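PDB 3VPB: alpha-aminoadipate/glutamate carrier protein LysW from Sulfolobus tokodaii, which carries covalently attached substrates through arginine and lysine biosynthesis, bound L-glutamate being converted to ornithine and bound alpha-aminoadipate to lysine. Local coordinates for residues C6-G11 with H27-Q32. Residues are numbered along the deposited sequence; the frame is centred on the assembly and turned at random.
Sequences CPVCNG and HECGAQ. With ZN (zinc ion), chain B.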
loop_
_atom_site.group_PDB
_atom_site.type_symbol
_atom_site.label_atom_id
_atom_site.label_comp_id
_atom_site.label_asym_id
_atom_site.label_seq_id
_atom_site.Cartn_x
_atom_site.Cartn_y
_atom_site.Cartn_z
ATOM N N CYS E 6 20.879 -20.926 7.447
ATOM C CA CYS E 6 19.955 -19.793 7.423
ATOM C C CYS E 6 20.361 -18.767 6.352
ATOM O O CYS E 6 21.487 -18.271 6.367
ATOM C CB CYS E 6 19.909 -19.150 8.805
ATOM S SG CYS E 6 18.773 -17.770 8.945
ATOM N N PRO E 7 19.447 -18.441 5.423
ATOM C CA PRO E 7 19.740 -17.506 4.336
ATOM C C PRO E 7 19.866 -16.062 4.835
ATOM O O PRO E 7 20.171 -15.153 4.052
ATOM C CB PRO E 7 18.516 -17.643 3.430
ATOM C CG PRO E 7 17.412 -17.992 4.350
ATOM C CD PRO E 7 18.032 -18.850 5.424
ATOM N N VAL E 8 19.641 -15.868 6.133
ATOM C CA VAL E 8 19.622 -14.544 6.745
ATOM C C VAL E 8 20.870 -14.317 7.586
ATOM O O VAL E 8 21.557 -13.309 7.402
ATOM C CB VAL E 8 18.343 -14.335 7.590
ATOM C CG1 VAL E 8 18.419 -13.035 8.410
ATOM C CG2 VAL E 8 17.119 -14.338 6.693
ATOM N N CYS E 9 21.166 -15.253 8.492
ATOM C CA CYS E 9 22.280 -15.110 9.434
ATOM C C CYS E 9 23.434 -16.101 9.248
ATOM O O CYS E 9 24.482 -15.963 9.895
ATOM C CB CYS E 9 21.774 -15.197 10.875
ATOM S SG CYS E 9 21.346 -16.858 11.455
ATOM N N ASN E 10 23.229 -17.105 8.393
ATOM C CA ASN E 10 24.233 -18.155 8.148
ATOM C C ASN E 10 24.496 -19.062 9.348
ATOM O O ASN E 10 25.442 -19.857 9.359
ATOM C CB ASN E 10 25.535 -17.554 7.598
ATOM C CG ASN E 10 25.350 -16.939 6.233
ATOM O OD1 ASN E 10 26.129 -16.086 5.807
ATOM N ND2 ASN E 10 24.300 -17.369 5.528
ATOM N N GLY E 11 23.640 -18.951 10.351
ATOM C CA GLY E 11 23.668 -19.866 11.474
ATOM C C GLY E 11 23.238 -21.250 11.013
ATOM O O GLY E 11 22.844 -21.445 9.861
ATOM N N HIS E 27 13.912 -19.033 13.017
ATOM C CA HIS E 27 15.285 -19.099 13.456
ATOM C C HIS E 27 15.578 -18.039 14.503
ATOM O O HIS E 27 14.898 -17.013 14.562
ATOM C CB HIS E 27 16.263 -19.010 12.283
ATOM C CG HIS E 27 17.619 -19.539 12.614
ATOM N ND1 HIS E 27 18.780 -18.854 12.327
ATOM C CD2 HIS E 27 17.997 -20.666 13.269
ATOM C CE1 HIS E 27 19.818 -19.558 12.749
ATOM N NE2 HIS E 27 19.369 -20.655 13.333
ATOM N N GLU E 28 16.609 -18.301 15.305
ATOM C CA GLU E 28 16.934 -17.491 16.493
ATOM C C GLU E 28 17.396 -16.069 16.155
ATOM O O GLU E 28 17.444 -15.207 17.025
ATOM C CB GLU E 28 17.994 -18.203 17.346
ATOM C CG GLU E 28 19.095 -18.861 16.507
ATOM C CD GLU E 28 20.370 -19.166 17.273
ATOM O OE1 GLU E 28 21.455 -19.003 16.670
ATOM O OE2 GLU E 28 20.292 -19.576 18.457
ATOM N N CYS E 29 17.729 -15.843 14.890
ATOM C CA CYS E 29 18.106 -14.516 14.398
ATOM C C CYS E 29 16.918 -13.549 14.260
ATOM O O CYS E 29 17.113 -12.345 14.081
ATOM C CB CYS E 29 18.804 -14.647 13.047
ATOM S SG CYS E 29 17.776 -15.358 11.744
ATOM N N GLY E 30 15.702 -14.088 14.307
ATOM C CA GLY E 30 14.481 -13.305 14.113
ATOM C C GLY E 30 13.811 -13.537 12.762
ATOM O O GLY E 30 12.738 -12.994 12.492
ATOM N N ALA E 31 14.444 -14.338 11.907
ATOM C CA ALA E 31 13.901 -14.602 10.577
ATOM C C ALA E 31 12.874 -15.728 10.616
ATOM O O ALA E 31 13.002 -16.693 11.384
ATOM C CB ALA E 31 15.011 -14.929 9.584
ATOM N N GLN E 32 11.842 -15.565 9.798
ATOM C CA GLN E 32 10.895 -16.625 9.503
ATOM C C GLN E 32 11.313 -17.182 8.155
ATOM O O GLN E 32 11.583 -16.412 7.229
ATOM C CB GLN E 32 9.482 -16.065 9.429
ATOM C CG GLN E 32 8.756 -16.008 10.782
ATOM C CD GLN E 32 7.907 -17.238 11.032
ATOM O OE1 GLN E 32 6.672 -17.187 10.969
ATOM N NE2 GLN E 32 8.565 -18.366 11.290
HETATM ZN ZN ZN B . 19.075 -17.164 11.064
#
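His27 reaches across to Cys6 and Cys9 through a shared zinc ion, which its ND1 binds at 2.1 Å. With CG anti to the backbone N (chi1 -160°), the imidazole extends toward the metal, and Cys9 SG lies at the ring edge, 3.4 Å from His27 CE1. His27 NE2 donates a hydrogen bond to the backbone O of Asp12, so the ring is held at both nitrogens, which together set its rotation. Gly11, with no side chain, lets its CA lie 4.1 Å from His27 CE1. Cys29 SG completes the three-cysteine, one-histidine site at 2.3 Å from zinc, and Cys29 CB packs 3.7 Å from Cys9 CB. Backbone N-H groups donate to the sulfurs and probably help to stabilise their negative charge: Val8 N and Cys9 N to Cys6 SG, Gly11 N to Cys9 SG. Gly30 closes the type I turn begun at His27, with a positive phi (106°) that glycine tolerates easily. Ala31 N donates to Cys29 SG, and its small side chain fits beside the site, CB 3.6 Å from Val8 CG2. The CxxC zinc knuckle of 6-11, linking strands 2-5 and 12-15, thus faces the His-x-Cys turn of 27-32, as expected for a zinc ribbon; the turn leads from strand 24-26 into strand 32-38, whose Leu33 touches Cys6 and His27.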